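Local coordinates for protein Alp7A (Bacillus subtilis, PDB 5EC0) that binds ADP and, as a plasmid-encoded relative of actin, probably assembles into cytoskeletal filaments that segregate plasmids in the bacterial cell, at residues K297-Y302 with E332-S337; Y302-I307 with S339-E344; F210-G215 with L325-V330. All coordinates share one frame; numbering follows the deposited sequence.

Interaction 1: residues K297-Y302 with E332-S337; sequences KSLKEY and EVLEES. With ADP (adenosine-5'-diphosphate), chain D.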
loop_
_atom_site.group_PDB
_atom_site.type_symbol
_atom_site.label_atom_id
_atom_site.label_comp_id
_atom_site.label_asym_id
_atom_site.label_seq_id
_atom_site.Cartn_x
_atom_site.Cartn_y
_atom_site.Cartn_z
ATOM N N LYS A 297 -2.788 -11.517 22.844
ATOM C CA LYS A 297 -4.061 -11.264 23.508
ATOM C C LYS A 297 -4.703 -9.991 22.957
ATOM O O LYS A 297 -5.886 -9.992 22.602
ATOM C CB LYS A 297 -3.869 -11.163 25.017
ATOM C CG LYS A 297 -5.139 -10.895 25.805
ATOM C CD LYS A 297 -4.878 -11.026 27.297
ATOM C CE LYS A 297 -6.006 -10.437 28.124
ATOM N NZ LYS A 297 -5.748 -10.600 29.587
ATOM N N SER A 298 -3.922 -8.918 22.865
ATOM C CA SER A 298 -4.424 -7.670 22.299
ATOM C C SER A 298 -4.836 -7.811 20.828
ATOM O O SER A 298 -5.838 -7.233 20.390
ATOM C CB SER A 298 -3.381 -6.569 22.427
ATOM O OG SER A 298 -3.926 -5.331 22.015
ATOM N N LEU A 299 -4.063 -8.574 20.066
ATOM C CA LEU A 299 -4.377 -8.775 18.661
ATOM C C LEU A 299 -5.653 -9.598 18.499
ATOM O O LEU A 299 -6.401 -9.405 17.541
ATOM C CB LEU A 299 -3.220 -9.453 17.937
ATOM C CG LEU A 299 -1.970 -8.589 17.745
ATOM C CD1 LEU A 299 -0.959 -9.287 16.823
ATOM C CD2 LEU A 299 -2.337 -7.205 17.204
ATOM N N LYS A 300 -5.895 -10.516 19.428
ATOM C CA LYS A 300 -7.079 -11.360 19.337
ATOM C C LYS A 300 -8.322 -10.520 19.585
ATOM O O LYS A 300 -9.318 -10.670 18.875
ATOM C CB LYS A 300 -7.017 -12.527 20.319
ATOM C CG LYS A 300 -8.013 -13.650 19.998
ATOM C CD LYS A 300 -8.109 -14.654 21.136
ATOM C CE LYS A 300 -9.262 -15.627 20.934
ATOM N NZ LYS A 300 -9.405 -16.491 22.136
ATOM N N GLU A 301 -8.251 -9.636 20.584
ATOM C CA GLU A 301 -9.315 -8.651 20.841
ATOM C C GLU A 301 -9.683 -7.883 19.579
ATOM O O GLU A 301 -10.855 -7.834 19.192
ATOM C CB GLU A 301 -8.906 -7.632 21.916
ATOM C CG GLU A 301 -8.682 -8.174 23.311
ATOM C CD GLU A 301 -8.092 -7.123 24.237
ATOM O OE1 GLU A 301 -8.312 -5.914 23.982
ATOM O OE2 GLU A 301 -7.390 -7.504 25.199
ATOM N N TYR A 302 -8.672 -7.274 18.961
ATOM C CA TYR A 302 -8.865 -6.482 17.759
ATOM C C TYR A 302 -9.485 -7.325 16.642
ATOM O O TYR A 302 -10.427 -6.899 15.982
ATOM C CB TYR A 302 -7.531 -5.867 17.291
ATOM C CG TYR A 302 -7.696 -4.946 16.101
ATOM C CD1 TYR A 302 -8.203 -3.655 16.262
ATOM C CD2 TYR A 302 -7.367 -5.371 14.811
ATOM C CE1 TYR A 302 -8.371 -2.804 15.166
ATOM C CE2 TYR A 302 -7.534 -4.535 13.713
ATOM C CZ TYR A 302 -8.042 -3.250 13.899
ATOM O OH TYR A 302 -8.220 -2.406 12.831
ATOM N N GLU A 332 -2.286 -9.521 7.330
ATOM C CA GLU A 332 -1.057 -10.303 7.429
ATOM C C GLU A 332 -0.642 -10.552 8.883
ATOM O O GLU A 332 -0.298 -11.662 9.261
ATOM C CB GLU A 332 0.060 -9.571 6.664
ATOM C CG GLU A 332 1.324 -10.384 6.435
ATOM C CD GLU A 332 2.256 -9.720 5.420
ATOM O OE1 GLU A 332 3.340 -9.272 5.840
ATOM O OE2 GLU A 332 1.906 -9.650 4.208
ATOM N N VAL A 333 -0.697 -9.505 9.695
ATOM C CA VAL A 333 -0.327 -9.576 11.102
ATOM C C VAL A 333 -1.331 -10.408 11.907
ATOM O O VAL A 333 -0.965 -11.180 12.814
ATOM C CB VAL A 333 -0.222 -8.152 11.684
ATOM C CG1 VAL A 333 -0.251 -8.165 13.200
ATOM C CG2 VAL A 333 1.041 -7.453 11.144
ATOM N N LEU A 334 -2.596 -10.266 11.531
ATOM C CA LEU A 334 -3.700 -10.874 12.247
ATOM C C LEU A 334 -3.984 -12.304 11.808
ATOM O O LEU A 334 -4.943 -12.917 12.284
ATOM C CB LEU A 334 -4.974 -10.034 12.067
ATOM C CG LEU A 334 -5.062 -8.611 12.622
ATOM C CD1 LEU A 334 -6.496 -8.142 12.528
ATOM C CD2 LEU A 334 -4.571 -8.535 14.059
ATOM N N GLU A 335 -3.169 -12.828 10.902
ATOM C CA GLU A 335 -3.473 -14.104 10.259
ATOM C C GLU A 335 -3.737 -15.234 11.255
ATOM O O GLU A 335 -4.740 -15.950 11.157
ATOM C CB GLU A 335 -2.342 -14.520 9.324
ATOM C CG GLU A 335 -2.562 -15.916 8.765
ATOM C CD GLU A 335 -1.539 -16.330 7.725
ATOM O OE1 GLU A 335 -0.480 -15.671 7.603
ATOM O OE2 GLU A 335 -1.809 -17.318 7.017
ATOM N N GLU A 336 -2.829 -15.383 12.211
ATOM C CA GLU A 336 -2.982 -16.371 13.262
ATOM C C GLU A 336 -4.267 -16.124 14.077
ATOM O O GLU A 336 -5.028 -17.059 14.368
ATOM C CB GLU A 336 -1.745 -16.354 14.166
ATOM C CG GLU A 336 -1.796 -17.283 15.373
ATOM C CD GLU A 336 -0.649 -17.021 16.359
ATOM O OE1 GLU A 336 0.142 -16.078 16.132
ATOM O OE2 GLU A 336 -0.537 -17.754 17.359
ATOM N N SER A 337 -4.495 -14.863 14.429
ATOM C CA SER A 337 -5.637 -14.458 15.242
ATOM C C SER A 337 -6.948 -14.758 14.539
ATOM O O SER A 337 -7.944 -15.126 15.160
ATOM C CB SER A 337 -5.561 -12.960 15.555
ATOM O OG SER A 337 -4.505 -12.679 16.455
HETATM P PB ADP D . -2.350 1.431 5.635
HETATM O O1B ADP D . -1.949 1.771 4.205
HETATM O O2B ADP D . -3.692 1.972 6.100
HETATM O O3B ADP D . -1.287 1.635 6.688
HETATM P PA ADP D . -1.457 -1.278 5.130
HETATM O O1A ADP D . -0.244 -0.619 4.512
HETATM O O2A ADP D . -2.165 -2.405 4.400
HETATM O O3A ADP D . -2.555 -0.177 5.591
HETATM O "O5'" ADP D . -1.063 -1.822 6.578
HETATM C "C5'" ADP D . -0.010 -1.257 7.348
HETATM C "C4'" ADP D . 0.252 -2.286 8.426
HETATM O "O4'" ADP D . 0.948 -3.379 7.834
HETATM C "C3'" ADP D . 1.142 -1.806 9.557
HETATM O "O3'" ADP D . 0.354 -1.410 10.679
HETATM C "C2'" ADP D . 1.976 -3.020 9.920
HETATM O "O2'" ADP D . 1.535 -3.488 11.195
HETATM C "C1'" ADP D . 1.660 -4.064 8.856
HETATM N N9 ADP D . 2.851 -4.708 8.256
HETATM C C8 ADP D . 2.955 -6.045 8.094
HETATM N N7 ADP D . 4.133 -6.376 7.519
HETATM C C5 ADP D . 4.795 -5.231 7.291
HETATM C C6 ADP D . 6.109 -4.908 6.702
HETATM N N6 ADP D . 6.910 -5.913 6.250
HETATM N N1 ADP D . 6.457 -3.604 6.631
HETATM C C2 ADP D . 5.639 -2.633 7.097
HETATM N N3 ADP D . 4.419 -2.846 7.653
HETATM C C4 ADP D . 3.954 -4.123 7.779
#
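V333 divides its two methyl groups between protein and nucleotide: CG1 meets CD1 of L299 at 3.9 Å, while CG2 turns to the adenine, 3.9 Å from C8 of ADP. Its first torsion (chi1 163°) sets CG1 opposite the backbone N and thereby sends the two branches different ways, so a beta-branched residue suits a place where two partners must be met at once. L299 forks as well. Its CD2 reaches CD2 of L334 at 4.1 Å, and its CB lies 3.8 Å from the hydroxyl OG of S337. L334, between V333 and helix 335-346, separates its two branches in turn: CD2 goes to L299, whereas CD1 comes to the edge of the Y302 ring, close to the ring plane, at 3.7 Å from CD2 of Y302. The small S337 faces the backbone of helix 292-313, which allows its CA to come within 5.3 Å of CA of K300. On the ligand side, the extended chain of E332 brings OE1 near N7 of ADP, a close approach of 3.4 Å; its hydrogen bond is made by OE2, with the backbone N of R362. F243 (edge-to-face) and H246, both of helix 243-254, also pack against the Y302 ring. E336 makes a salt bridge with K296, which lies beyond the two segments. No hydrogen bond joins the segments, which implies that branched apolar side chains and van der Waals fit hold helix 292-313 against the V333-S337 part of the ADP-binding region.

Interaction 2: residues Y302-I307 with S339-E344; sequences YTEIKI and SVVTEE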
loop_
_atom_site.group_PDB
_atom_site.type_symbol
_atom_site.label_atom_id
_atom_site.label_comp_id
_atom_site.label_asym_id
_atom_site.label_seq_id
_atom_site.Cartn_x
_atom_site.Cartn_y
_atom_site.Cartn_z
ATOM N N TYR A 302 -8.672 -7.274 18.961
ATOM C CA TYR A 302 -8.865 -6.482 17.759
ATOM C C TYR A 302 -9.485 -7.325 16.642
ATOM O O TYR A 302 -10.427 -6.899 15.982
ATOM C CB TYR A 302 -7.531 -5.867 17.291
ATOM C CG TYR A 302 -7.696 -4.946 16.101
ATOM C CD1 TYR A 302 -8.203 -3.655 16.262
ATOM C CD2 TYR A 302 -7.367 -5.371 14.811
ATOM C CE1 TYR A 302 -8.371 -2.804 15.166
ATOM C CE2 TYR A 302 -7.534 -4.535 13.713
ATOM C CZ TYR A 302 -8.042 -3.250 13.899
ATOM O OH TYR A 302 -8.220 -2.406 12.831
ATOM N N THR A 303 -8.962 -8.529 16.452
ATOM C CA THR A 303 -9.451 -9.436 15.416
ATOM C C THR A 303 -10.934 -9.776 15.630
ATOM O O THR A 303 -11.716 -9.843 14.676
ATOM C CB THR A 303 -8.595 -10.724 15.376
ATOM O OG1 THR A 303 -7.236 -10.377 15.078
ATOM C CG2 THR A 303 -9.098 -11.701 14.318
ATOM N N GLU A 304 -11.326 -9.968 16.887
ATOM C CA GLU A 304 -12.720 -10.246 17.206
ATOM C C GLU A 304 -13.607 -9.080 16.749
ATOM O O GLU A 304 -14.683 -9.287 16.193
ATOM C CB GLU A 304 -12.883 -10.546 18.707
ATOM C CG GLU A 304 -12.952 -12.062 18.984
ATOM C CD GLU A 304 -12.548 -12.458 20.394
ATOM O OE1 GLU A 304 -12.058 -11.594 21.147
ATOM O OE2 GLU A 304 -12.719 -13.643 20.751
ATOM N N ILE A 305 -13.136 -7.857 16.942
ATOM C CA ILE A 305 -13.837 -6.698 16.410
ATOM C C ILE A 305 -13.871 -6.733 14.864
ATOM O O ILE A 305 -14.896 -6.436 14.262
ATOM C CB ILE A 305 -13.190 -5.386 16.918
ATOM C CG1 ILE A 305 -13.367 -5.263 18.440
ATOM C CG2 ILE A 305 -13.818 -4.179 16.254
ATOM C CD1 ILE A 305 -12.315 -4.398 19.105
ATOM N N LYS A 306 -12.771 -7.125 14.221
ATOM C CA LYS A 306 -12.742 -7.151 12.756
ATOM C C LYS A 306 -13.687 -8.208 12.178
ATOM O O LYS A 306 -14.459 -7.921 11.260
ATOM C CB LYS A 306 -11.318 -7.388 12.232
ATOM C CG LYS A 306 -10.271 -6.345 12.617
ATOM C CD LYS A 306 -10.593 -4.935 12.119
ATOM C CE LYS A 306 -11.307 -4.112 13.183
ATOM N NZ LYS A 306 -11.687 -2.767 12.684
ATOM N N ILE A 307 -13.641 -9.423 12.716
ATOM C CA ILE A 307 -14.476 -10.495 12.196
ATOM C C ILE A 307 -15.942 -10.094 12.296
ATOM O O ILE A 307 -16.707 -10.289 11.355
ATOM C CB ILE A 307 -14.250 -11.827 12.940
ATOM C CG1 ILE A 307 -12.815 -12.304 12.760
ATOM C CG2 ILE A 307 -15.189 -12.905 12.410
ATOM C CD1 ILE A 307 -12.388 -12.411 11.302
ATOM N N SER A 339 -7.447 -17.110 12.318
ATOM C CA SER A 339 -7.675 -18.548 12.332
ATOM C C SER A 339 -8.269 -19.000 13.669
ATOM O O SER A 339 -9.202 -19.785 13.691
ATOM C CB SER A 339 -6.377 -19.293 12.045
ATOM O OG SER A 339 -6.560 -20.682 12.224
ATOM N N VAL A 340 -7.754 -18.468 14.776
ATOM C CA VAL A 340 -8.234 -18.819 16.106
ATOM C C VAL A 340 -9.662 -18.326 16.344
ATOM O O VAL A 340 -10.531 -19.076 16.806
ATOM C CB VAL A 340 -7.327 -18.224 17.217
ATOM C CG1 VAL A 340 -7.898 -18.550 18.605
ATOM C CG2 VAL A 340 -5.892 -18.734 17.087
ATOM N N VAL A 341 -9.892 -17.053 16.036
ATOM C CA VAL A 341 -11.181 -16.439 16.302
ATOM C C VAL A 341 -12.289 -17.059 15.444
ATOM O O VAL A 341 -13.381 -17.337 15.954
ATOM C CB VAL A 341 -11.138 -14.902 16.079
ATOM C CG1 VAL A 341 -12.538 -14.345 15.847
ATOM C CG2 VAL A 341 -10.454 -14.198 17.273
ATOM N N THR A 342 -12.018 -17.294 14.160
ATOM C CA THR A 342 -13.068 -17.818 13.290
ATOM C C THR A 342 -13.398 -19.265 13.669
ATOM O O THR A 342 -14.546 -19.702 13.557
ATOM C CB THR A 342 -12.695 -17.711 11.786
ATOM O OG1 THR A 342 -11.428 -18.325 11.538
ATOM C CG2 THR A 342 -12.621 -16.256 11.385
ATOM N N GLU A 343 -12.402 -19.992 14.161
ATOM C CA GLU A 343 -12.644 -21.348 14.608
ATOM C C GLU A 343 -13.515 -21.369 15.857
ATOM O O GLU A 343 -14.384 -22.228 15.982
ATOM C CB GLU A 343 -11.339 -22.079 14.877
ATOM C CG GLU A 343 -11.581 -23.551 15.163
ATOM C CD GLU A 343 -10.335 -24.285 15.576
ATOM O OE1 GLU A 343 -9.416 -24.403 14.740
ATOM O OE2 GLU A 343 -10.281 -24.755 16.733
ATOM N N GLU A 344 -13.291 -20.427 16.774
ATOM C CA GLU A 344 -14.103 -20.340 18.001
ATOM C C GLU A 344 -15.540 -19.959 17.687
ATOM O O GLU A 344 -16.472 -20.374 18.364
ATOM C CB GLU A 344 -13.531 -19.312 18.987
ATOM C CG GLU A 344 -12.252 -19.707 19.705
ATOM C CD GLU A 344 -11.744 -18.596 20.623
ATOM O OE1 GLU A 344 -12.156 -17.429 20.430
ATOM O OE2 GLU A 344 -10.949 -18.888 21.542
#
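V341 points toward residues 302-307 of helix 292-313 and enters between T303, E304 and I307, with K300 one turn earlier completing the surround: a knob-into-hole contact. Each methyl of the valine has its own neighbours. CG1 slides past the chain of I307 running the opposite way, 3.7 Å from CG1 of I307. CG2 lies obliquely against E304, 3.7 Å from CG of that residue, and also faces CG2 of T303 at 4.1 Å. A short, forked side chain suits this place, since it fills the depression without a long arm to accommodate.

I307 carries the contact onward. Its first torsion sets CG1 opposite the carbonyl carbon, and the second (chi2 -54°) turns CD1 to T342, which the side chain crosses at about a right angle, 3.9 Å from CG2 of T342. Threonine serves two purposes here: the methyl packs against I307, while OG1 turns back to the carbonyl of I338 and also bonds OG of S351 in helix 348-354. T303 behaves alike, giving its methyl to V341 and its hydroxyl to the carbonyl of L299.

At the solvent-facing margin the aliphatic part of E304 covers V341, and its carboxylate then approaches that of E344, OE2 of E304 lying 3.8 Å from OE1 of E344 with the planes 30° apart. This like-charge approach is probably eased by K300, whose NZ makes a salt bridge with E344 OE2.

The helix segments run at 57° to each other, their axes approaching to 9.7 Å. Helix 335-346 packs on helix 292-313, which meets the sheet through I307 on Y326 and whose K306 makes a salt bridge with D218 of strand 218-223.

Interaction 3: residues F210-G215 with L325-V330; sequences FCDLGG and LYFGGV. With ADP (adenosine-5'-diphosphate), chain D.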
loop_
_atom_site.group_PDB
_atom_site.type_symbol
_atom_site.label_atom_id
_atom_site.label_comp_id
_atom_site.label_asym_id
_atom_site.label_seq_id
_atom_site.Cartn_x
_atom_site.Cartn_y
_atom_site.Cartn_z
ATOM N N PHE A 210 -14.270 -9.254 0.367
ATOM C CA PHE A 210 -12.859 -8.847 0.397
ATOM C C PHE A 210 -12.625 -7.893 1.541
ATOM O O PHE A 210 -13.246 -6.836 1.578
ATOM C CB PHE A 210 -12.454 -8.172 -0.904
ATOM C CG PHE A 210 -11.678 -9.047 -1.837
ATOM C CD1 PHE A 210 -11.988 -10.386 -1.981
ATOM C CD2 PHE A 210 -10.646 -8.513 -2.595
ATOM C CE1 PHE A 210 -11.271 -11.196 -2.862
ATOM C CE2 PHE A 210 -9.914 -9.308 -3.461
ATOM C CZ PHE A 210 -10.233 -10.657 -3.602
ATOM N N CYS A 211 -11.741 -8.258 2.471
ATOM C CA CYS A 211 -11.474 -7.416 3.640
ATOM C C CYS A 211 -10.055 -6.856 3.648
ATOM O O CYS A 211 -9.106 -7.531 4.058
ATOM C CB CYS A 211 -11.714 -8.197 4.921
ATOM S SG CYS A 211 -13.345 -8.927 4.990
ATOM N N ASP A 212 -9.928 -5.620 3.176
ATOM C CA ASP A 212 -8.655 -4.911 3.136
ATOM C C ASP A 212 -8.383 -4.266 4.507
ATOM O O ASP A 212 -8.813 -3.139 4.774
ATOM C CB ASP A 212 -8.683 -3.860 2.016
ATOM C CG ASP A 212 -7.320 -3.231 1.744
ATOM O OD1 ASP A 212 -6.375 -3.412 2.549
ATOM O OD2 ASP A 212 -7.212 -2.519 0.723
ATOM N N LEU A 213 -7.691 -4.992 5.380
ATOM C CA LEU A 213 -7.464 -4.499 6.737
ATOM C C LEU A 213 -6.158 -3.724 6.816
ATOM O O LEU A 213 -5.082 -4.315 6.713
ATOM C CB LEU A 213 -7.449 -5.662 7.751
ATOM C CG LEU A 213 -8.581 -6.706 7.663
ATOM C CD1 LEU A 213 -8.370 -7.890 8.628
ATOM C CD2 LEU A 213 -9.948 -6.075 7.869
ATOM N N GLY A 214 -6.254 -2.413 7.027
ATOM C CA GLY A 214 -5.083 -1.559 7.082
ATOM C C GLY A 214 -4.834 -0.928 8.442
ATOM O O GLY A 214 -5.581 -1.156 9.394
ATOM N N GLY A 215 -3.773 -0.131 8.533
ATOM C CA GLY A 215 -3.418 0.561 9.762
ATOM C C GLY A 215 -4.445 1.606 10.149
ATOM O O GLY A 215 -4.757 1.754 11.325
ATOM N N LEU A 325 -12.131 -13.209 2.334
ATOM C CA LEU A 325 -10.720 -13.113 2.009
ATOM C C LEU A 325 -10.138 -11.881 2.674
ATOM O O LEU A 325 -10.503 -10.760 2.325
ATOM C CB LEU A 325 -10.475 -13.048 0.499
ATOM C CG LEU A 325 -8.958 -13.135 0.243
ATOM C CD1 LEU A 325 -8.485 -14.584 0.098
ATOM C CD2 LEU A 325 -8.441 -12.245 -0.907
ATOM N N TYR A 326 -9.212 -12.108 3.608
ATOM C CA TYR A 326 -8.587 -11.050 4.413
ATOM C C TYR A 326 -7.211 -10.673 3.876
ATOM O O TYR A 326 -6.387 -11.544 3.627
ATOM C CB TYR A 326 -8.462 -11.500 5.888
ATOM C CG TYR A 326 -9.768 -11.956 6.523
ATOM C CD1 TYR A 326 -10.599 -11.050 7.169
ATOM C CD2 TYR A 326 -10.165 -13.286 6.475
ATOM C CE1 TYR A 326 -11.788 -11.450 7.742
ATOM C CE2 TYR A 326 -11.357 -13.700 7.055
ATOM C CZ TYR A 326 -12.161 -12.774 7.681
ATOM O OH TYR A 326 -13.345 -13.155 8.253
ATOM N N PHE A 327 -6.961 -9.380 3.686
ATOM C CA PHE A 327 -5.626 -8.922 3.284
ATOM C C PHE A 327 -5.306 -7.523 3.843
ATOM O O PHE A 327 -5.886 -7.088 4.834
ATOM C CB PHE A 327 -5.454 -8.954 1.736
ATOM C CG PHE A 327 -6.500 -8.169 0.961
ATOM C CD1 PHE A 327 -7.777 -8.677 0.775
ATOM C CD2 PHE A 327 -6.186 -6.939 0.391
ATOM C CE1 PHE A 327 -8.735 -7.951 0.066
ATOM C CE2 PHE A 327 -7.121 -6.221 -0.332
ATOM C CZ PHE A 327 -8.399 -6.724 -0.501
ATOM N N GLY A 328 -4.379 -6.814 3.204
ATOM C CA GLY A 328 -3.813 -5.629 3.825
ATOM C C GLY A 328 -2.706 -6.022 4.800
ATOM O O GLY A 328 -2.556 -7.208 5.138
ATOM N N GLY A 329 -1.940 -5.029 5.252
ATOM C CA GLY A 329 -0.808 -5.257 6.140
ATOM C C GLY A 329 -1.229 -5.721 7.527
ATOM O O GLY A 329 -0.535 -6.500 8.181
ATOM N N VAL A 330 -2.373 -5.240 7.991
ATOM C CA VAL A 330 -2.891 -5.697 9.273
ATOM C C VAL A 330 -3.426 -7.127 9.148
ATOM O O VAL A 330 -3.316 -7.912 10.089
ATOM C CB VAL A 330 -3.973 -4.734 9.811
ATOM C CG1 VAL A 330 -4.646 -5.296 11.068
ATOM C CG2 VAL A 330 -3.339 -3.379 10.126
HETATM P PB ADP D . -2.350 1.431 5.635
HETATM O O1B ADP D . -1.949 1.771 4.205
HETATM O O2B ADP D . -3.692 1.972 6.100
HETATM O O3B ADP D . -1.287 1.635 6.688
HETATM P PA ADP D . -1.457 -1.278 5.130
HETATM O O1A ADP D . -0.244 -0.619 4.512
HETATM O O2A ADP D . -2.165 -2.405 4.400
HETATM O O3A ADP D . -2.555 -0.177 5.591
HETATM O "O5'" ADP D . -1.063 -1.822 6.578
HETATM C "C5'" ADP D . -0.010 -1.257 7.348
HETATM C "C4'" ADP D . 0.252 -2.286 8.426
HETATM O "O4'" ADP D . 0.948 -3.379 7.834
HETATM C "C3'" ADP D . 1.142 -1.806 9.557
HETATM O "O3'" ADP D . 0.354 -1.410 10.679
HETATM C "C2'" ADP D . 1.976 -3.020 9.920
HETATM O "O2'" ADP D . 1.535 -3.488 11.195
HETATM C "C1'" ADP D . 1.660 -4.064 8.856
HETATM N N9 ADP D . 2.851 -4.708 8.256
HETATM C C8 ADP D . 2.955 -6.045 8.094
HETATM N N7 ADP D . 4.133 -6.376 7.519
HETATM C C5 ADP D . 4.795 -5.231 7.291
HETATM C C6 ADP D . 6.109 -4.908 6.702
HETATM N N6 ADP D . 6.910 -5.913 6.250
HETATM N N1 ADP D . 6.457 -3.604 6.631
HETATM C C2 ADP D . 5.639 -2.633 7.097
HETATM N N3 ADP D . 4.419 -2.846 7.653
HETATM C C4 ADP D . 3.954 -4.123 7.779
#
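The F327 ring lies over the backbone of D212, its centroid 4.0 Å from CA of D212, and sets its edge against the face of F210 in an offset edge-to-face pair, the planes at 71°. F327 and F210 lie on adjacent parallel strands of the actin-type nucleotide-binding fold. F327 is a flat cover for the D212 backbone because its CG stands between N and the carbonyl carbon (chi1 55°). CD2 of L325 packs on a face of the F210 ring; across the sheet, C211 SG stands obliquely beside the Y326 ring.

The strands are joined by backbone bonds from C211 N to L325 O (2.8 Å), F327 N to C211 O (2.9 Å) and L213 N to F327 O (2.8 Å). Beyond them both segments turn round ADP, and glycine lets the backbone approach closely, CA of G214 lying 3.2 Å from O3A of ADP. S181 and N365 hold OD2 of D212, whose side chain comes within about 4 Å (nearest atoms) of the magnesium ion. V330 N bonds L213 O, tying the backbone after the glycines to strand 207-213. G215 N reaches O3A of ADP at 3.2 Å, and G329 N donates almost straight to O2A of ADP at 2.8 Å.

Overall arrangement
From the N terminus, strand 207-213 and its glycine turn come first and pair, in interaction 3, with residues more than a hundred positions later. Within that long loop the chain passes through helix 292-313, which supplies the first segments of interactions 1 and 2, sharing Y302. The chain then enters strand 322-327 and closes interaction 3, after which helix 328-333 and helix 335-346 return to helix 292-313, closing interaction 1 and then interaction 2. All three loops cross and none nests. Side chains continue between them: Y302 packs on V330, and S337 packs on T303. Sheet, nucleotide site and outer helices are thereby joined.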